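Local coordinates for putative DNA protection protein (Streptomyces coelicolor, PDB 4CYB) that binds iron and, as a Dps-family member of the ferritin superfamily, probably oxidises it, in a twelve-subunit assembly, at residues J[35-46]-J[61-72]. Numbering follows the deposited sequence.
Sequences TRILHDLYKKYH and LDKHAGEQLELI. With FE (Fe (III) ion), chain V.
Antiparallel packing of helices 18-48 and 54-81, the first two of the four-helix ferritin bundle, brings H46, Y42 and H39 against D62, H64 and A65, with the segment axes 8.5 Å apart. At one end lies the intersubunit iron site of Dps proteins: H46 NE2 binds the iron(III) at 2.5 Å, ND1 is hydrogen-bonded to H58 O, and D73 and E77 of a neighbouring subunit complete the protein ligands. D62 CG lies over one face of the H46 imidazole and D62 OD2 accepts from an iron-bound water. K43 NZ forms a salt bridge with D62 OD1 (2.9 Å), on the syn side but 27° out of the carboxylate plane, and also bonds D73 of that subunit. In the bundle interior the Y42 ring sits as a knob among L61, H64, A65 and Q68, with H64 CB over one face, 3.6 Å from the centroid, and L61 CD2 at its edge. An alanine at Y42 is likely to leave both without the ring they pack against and open a gap between the helices. Further along, a water donates to Q68 OE1 and T35 OG1, the latter also bonded to V31 O, while Q68 NE2 reaches Q157 and N154. H39 carries L69 CD1 over one ring face and gives ND1-H to A65 O at 3.3 Å, from above the carbonyl plane.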
loop_
_atom_site.group_PDB
_atom_site.type_symbol
_atom_site.label_atom_id
_atom_site.label_comp_id
_atom_site.label_asym_id
_atom_site.label_seq_id
_atom_site.Cartn_x
_atom_site.Cartn_y
_atom_site.Cartn_z
ATOM N N THR J 35 26.166 -15.523 -14.197
ATOM C CA THR J 35 25.198 -14.545 -13.738
ATOM C C THR J 35 25.669 -13.950 -12.396
ATOM O O THR J 35 25.475 -12.750 -12.154
ATOM C CB THR J 35 23.816 -15.179 -13.549
ATOM O OG1 THR J 35 23.327 -15.660 -14.811
ATOM C CG2 THR J 35 22.802 -14.109 -13.018
ATOM N N ARG J 36 26.249 -14.761 -11.531
ATOM C CA ARG J 36 26.934 -14.182 -10.332
ATOM C C ARG J 36 27.973 -13.100 -10.664
ATOM O O ARG J 36 27.980 -12.012 -10.057
ATOM C CB ARG J 36 27.555 -15.258 -9.447
ATOM C CG ARG J 36 26.550 -16.222 -8.848
ATOM C CD ARG J 36 26.099 -15.668 -7.511
ATOM N NE ARG J 36 27.184 -15.513 -6.548
ATOM C CZ ARG J 36 27.647 -16.522 -5.806
ATOM N NH1 ARG J 36 27.136 -17.749 -5.962
ATOM N NH2 ARG J 36 28.662 -16.320 -4.962
ATOM N N ILE J 37 28.809 -13.339 -11.699
ATOM C CA ILE J 37 29.799 -12.310 -12.064
ATOM C C ILE J 37 29.068 -11.066 -12.633
ATOM O O ILE J 37 29.445 -9.944 -12.349
ATOM C CB ILE J 37 30.761 -12.876 -13.166
ATOM C CG1 ILE J 37 31.445 -14.139 -12.614
ATOM C CG2 ILE J 37 31.755 -11.798 -13.616
ATOM C CD1 ILE J 37 32.308 -13.851 -11.397
ATOM N N LEU J 38 28.028 -11.281 -13.425
ATOM C CA LEU J 38 27.311 -10.194 -14.082
ATOM C C LEU J 38 26.575 -9.334 -13.041
ATOM O O LEU J 38 26.631 -8.106 -13.112
ATOM C CB LEU J 38 26.346 -10.728 -15.150
ATOM C CG LEU J 38 25.564 -9.601 -15.838
ATOM C CD1 LEU J 38 26.511 -8.512 -16.362
ATOM C CD2 LEU J 38 24.748 -10.227 -16.996
ATOM N N HIS J 39 26.022 -9.987 -12.020
ATOM C CA HIS J 39 25.386 -9.205 -10.924
ATOM C C HIS J 39 26.436 -8.277 -10.301
ATOM O O HIS J 39 26.210 -7.090 -10.063
ATOM C CB HIS J 39 24.824 -10.153 -9.840
ATOM C CG HIS J 39 24.460 -9.401 -8.572
ATOM N ND1 HIS J 39 23.297 -8.691 -8.441
ATOM C CD2 HIS J 39 25.212 -9.132 -7.471
ATOM C CE1 HIS J 39 23.299 -8.051 -7.222
ATOM N NE2 HIS J 39 24.454 -8.331 -6.633
ATOM N N ASP J 40 27.588 -8.850 -9.961
ATOM C CA ASP J 40 28.645 -8.113 -9.316
ATOM C C ASP J 40 29.255 -7.054 -10.245
ATOM O O ASP J 40 29.673 -6.009 -9.783
ATOM C CB ASP J 40 29.703 -9.085 -8.781
ATOM C CG ASP J 40 29.209 -9.818 -7.490
ATOM O OD1 ASP J 40 28.113 -9.459 -6.910
ATOM O OD2 ASP J 40 29.917 -10.761 -7.040
ATOM N N LEU J 41 29.273 -7.280 -11.567
ATOM C CA LEU J 41 29.686 -6.194 -12.479
ATOM C C LEU J 41 28.672 -5.026 -12.465
ATOM O O LEU J 41 29.057 -3.863 -12.454
ATOM C CB LEU J 41 29.799 -6.735 -13.937
ATOM C CG LEU J 41 31.029 -7.535 -14.360
ATOM C CD1 LEU J 41 30.744 -7.920 -15.807
ATOM C CD2 LEU J 41 32.259 -6.601 -14.236
ATOM N N TYR J 42 27.383 -5.327 -12.421
ATOM C CA TYR J 42 26.401 -4.267 -12.431
ATOM C C TYR J 42 26.520 -3.484 -11.108
ATOM O O TYR J 42 26.467 -2.269 -11.142
ATOM C CB TYR J 42 24.986 -4.856 -12.559
ATOM C CG TYR J 42 24.502 -4.869 -13.947
ATOM C CD1 TYR J 42 24.252 -3.667 -14.611
ATOM C CD2 TYR J 42 24.295 -6.096 -14.617
ATOM C CE1 TYR J 42 23.778 -3.661 -15.898
ATOM C CE2 TYR J 42 23.837 -6.099 -15.930
ATOM C CZ TYR J 42 23.603 -4.878 -16.541
ATOM O OH TYR J 42 23.117 -4.834 -17.831
ATOM N N LYS J 43 26.702 -4.157 -9.960
ATOM C CA LYS J 43 26.892 -3.428 -8.673
ATOM C C LYS J 43 28.223 -2.627 -8.655
ATOM O O LYS J 43 28.266 -1.464 -8.283
ATOM C CB LYS J 43 26.886 -4.363 -7.436
ATOM C CG LYS J 43 25.522 -4.995 -7.104
ATOM C CD LYS J 43 24.389 -3.945 -6.888
ATOM C CE LYS J 43 24.735 -2.996 -5.693
ATOM N NZ LYS J 43 23.489 -2.242 -5.382
ATOM N N LYS J 44 29.290 -3.226 -9.170
ATOM C CA LYS J 44 30.564 -2.486 -9.356
ATOM C C LYS J 44 30.362 -1.163 -10.099
ATOM O O LYS J 44 30.810 -0.109 -9.634
ATOM C CB LYS J 44 31.647 -3.375 -10.010
ATOM C CG LYS J 44 33.037 -2.692 -10.319
ATOM C CD LYS J 44 33.889 -3.603 -11.247
ATOM C CE LYS J 44 35.155 -2.930 -11.834
ATOM N NZ LYS J 44 36.197 -2.818 -10.767
ATOM N N TYR J 45 29.681 -1.188 -11.236
ATOM C CA TYR J 45 29.552 0.001 -12.036
ATOM C C TYR J 45 28.479 0.954 -11.441
ATOM O O TYR J 45 28.584 2.124 -11.607
ATOM C CB TYR J 45 29.220 -0.428 -13.466
ATOM C CG TYR J 45 30.368 -1.209 -14.112
ATOM C CD1 TYR J 45 31.727 -0.923 -13.771
ATOM C CD2 TYR J 45 30.121 -2.186 -15.068
ATOM C CE1 TYR J 45 32.795 -1.598 -14.365
ATOM C CE2 TYR J 45 31.187 -2.922 -15.624
ATOM C CZ TYR J 45 32.496 -2.616 -15.297
ATOM O OH TYR J 45 33.508 -3.322 -15.896
ATOM N N HIS J 46 27.455 0.424 -10.760
ATOM C CA HIS J 46 26.494 1.259 -9.976
ATOM C C HIS J 46 27.317 2.099 -9.009
ATOM O O HIS J 46 27.032 3.297 -8.876
ATOM C CB HIS J 46 25.533 0.309 -9.230
ATOM C CG HIS J 46 24.639 0.953 -8.161
ATOM N ND1 HIS J 46 23.589 1.730 -8.483
ATOM C CD2 HIS J 46 24.627 0.812 -6.776
ATOM C CE1 HIS J 46 22.877 2.058 -7.351
ATOM N NE2 HIS J 46 23.533 1.518 -6.294
ATOM N N LEU J 61 21.771 0.790 -13.678
ATOM C CA LEU J 61 22.591 -0.364 -13.309
ATOM C C LEU J 61 22.042 -1.055 -12.072
ATOM O O LEU J 61 22.084 -2.275 -11.985
ATOM C CB LEU J 61 24.055 0.058 -13.079
ATOM C CG LEU J 61 24.715 0.730 -14.305
ATOM C CD1 LEU J 61 26.078 1.336 -14.005
ATOM C CD2 LEU J 61 24.852 -0.194 -15.457
ATOM N N ASP J 62 21.521 -0.285 -11.099
ATOM C CA ASP J 62 20.884 -0.958 -9.982
ATOM C C ASP J 62 19.607 -1.729 -10.355
ATOM O O ASP J 62 19.324 -2.766 -9.747
ATOM C CB ASP J 62 20.577 0.043 -8.873
ATOM C CG ASP J 62 20.707 -0.561 -7.513
ATOM O OD1 ASP J 62 21.522 -1.504 -7.317
ATOM O OD2 ASP J 62 20.008 -0.063 -6.647
ATOM N N LYS J 63 18.826 -1.217 -11.318
ATOM C CA LYS J 63 17.615 -1.882 -11.731
ATOM C C LYS J 63 18.063 -3.233 -12.313
ATOM O O LYS J 63 17.489 -4.280 -12.007
ATOM C CB LYS J 63 16.937 -1.044 -12.809
ATOM C CG LYS J 63 15.686 -1.759 -13.362
ATOM C CD LYS J 63 15.229 -1.042 -14.630
ATOM C CE LYS J 63 13.895 -1.647 -15.074
ATOM N NZ LYS J 63 14.072 -2.849 -15.957
ATOM N N HIS J 64 19.107 -3.198 -13.150
ATOM C CA HIS J 64 19.573 -4.473 -13.740
ATOM C C HIS J 64 20.176 -5.429 -12.730
ATOM O O HIS J 64 19.893 -6.655 -12.795
ATOM C CB HIS J 64 20.544 -4.250 -14.922
ATOM C CG HIS J 64 19.916 -3.618 -16.086
ATOM N ND1 HIS J 64 20.559 -3.503 -17.289
ATOM C CD2 HIS J 64 18.634 -3.129 -16.279
ATOM C CE1 HIS J 64 19.747 -2.909 -18.161
ATOM N NE2 HIS J 64 18.556 -2.715 -17.565
ATOM N N ALA J 65 20.922 -4.908 -11.756
ATOM C CA ALA J 65 21.482 -5.765 -10.690
ATOM C C ALA J 65 20.353 -6.465 -9.931
ATOM O O ALA J 65 20.442 -7.668 -9.673
ATOM C CB ALA J 65 22.301 -4.925 -9.698
ATOM N N GLY J 66 19.295 -5.732 -9.542
ATOM C CA GLY J 66 18.189 -6.351 -8.803
ATOM C C GLY J 66 17.540 -7.471 -9.598
ATOM O O GLY J 66 17.210 -8.499 -9.065
ATOM N N GLU J 67 17.410 -7.274 -10.900
ATOM C CA GLU J 67 16.842 -8.326 -11.750
ATOM C C GLU J 67 17.770 -9.537 -11.855
ATOM O O GLU J 67 17.280 -10.691 -11.789
ATOM C CB GLU J 67 16.517 -7.722 -13.127
ATOM C CG GLU J 67 15.278 -6.792 -13.082
ATOM C CD GLU J 67 15.150 -5.901 -14.344
ATOM O OE1 GLU J 67 15.980 -6.012 -15.275
ATOM O OE2 GLU J 67 14.254 -5.004 -14.384
ATOM N N GLN J 68 19.088 -9.294 -11.950
ATOM C CA GLN J 68 20.061 -10.403 -12.010
ATOM C C GLN J 68 20.084 -11.151 -10.685
ATOM O O GLN J 68 20.189 -12.379 -10.643
ATOM C CB GLN J 68 21.469 -9.903 -12.320
ATOM C CG GLN J 68 21.581 -9.307 -13.761
ATOM C CD GLN J 68 21.579 -10.375 -14.878
ATOM O OE1 GLN J 68 21.833 -11.553 -14.635
ATOM N NE2 GLN J 68 21.285 -9.940 -16.128
ATOM N N LEU J 69 19.948 -10.426 -9.561
ATOM C CA LEU J 69 19.965 -11.137 -8.282
ATOM C C LEU J 69 18.762 -12.077 -8.164
ATOM O O LEU J 69 18.881 -13.149 -7.560
ATOM C CB LEU J 69 19.882 -10.084 -7.108
ATOM C CG LEU J 69 20.054 -10.690 -5.696
ATOM C CD1 LEU J 69 21.549 -11.027 -5.512
ATOM C CD2 LEU J 69 19.567 -9.628 -4.702
ATOM N N GLU J 70 17.593 -11.666 -8.653
ATOM C CA GLU J 70 16.413 -12.511 -8.613
ATOM C C GLU J 70 16.623 -13.750 -9.559
ATOM O O GLU J 70 16.254 -14.875 -9.202
ATOM C CB GLU J 70 15.107 -11.744 -8.953
ATOM C CG GLU J 70 13.995 -12.786 -9.243
ATOM C CD GLU J 70 12.535 -12.313 -9.398
ATOM O OE1 GLU J 70 12.277 -11.188 -9.894
ATOM O OE2 GLU J 70 11.626 -13.115 -9.029
ATOM N N LEU J 71 17.229 -13.530 -10.713
ATOM C CA LEU J 71 17.608 -14.701 -11.586
ATOM C C LEU J 71 18.556 -15.699 -10.863
ATOM O O LEU J 71 18.380 -16.899 -10.954
ATOM C CB LEU J 71 18.277 -14.241 -12.875
ATOM C CG LEU J 71 17.422 -13.493 -13.894
ATOM C CD1 LEU J 71 18.312 -13.080 -15.106
ATOM C CD2 LEU J 71 16.197 -14.339 -14.271
ATOM N N ILE J 72 19.562 -15.202 -10.146
ATOM C CA ILE J 72 20.488 -16.058 -9.397
ATOM C C ILE J 72 19.682 -16.948 -8.439
ATOM O O ILE J 72 19.886 -18.163 -8.387
ATOM C CB ILE J 72 21.528 -15.211 -8.596
ATOM C CG1 ILE J 72 22.537 -14.596 -9.577
ATOM C CG2 ILE J 72 22.199 -15.995 -7.447
ATOM C CD1 ILE J 72 23.245 -13.390 -9.038
HETATM FE FE FE V . 22.843 1.898 -3.946
HETATM O O HOH W 1 21.783 -13.826 -16.271
HETATM O O HOH W 2 21.375 0.027 -4.337
HETATM O O HOH W 3 21.545 3.561 -4.964
HETATM O O HOH W 4 21.370 2.843 -2.271
#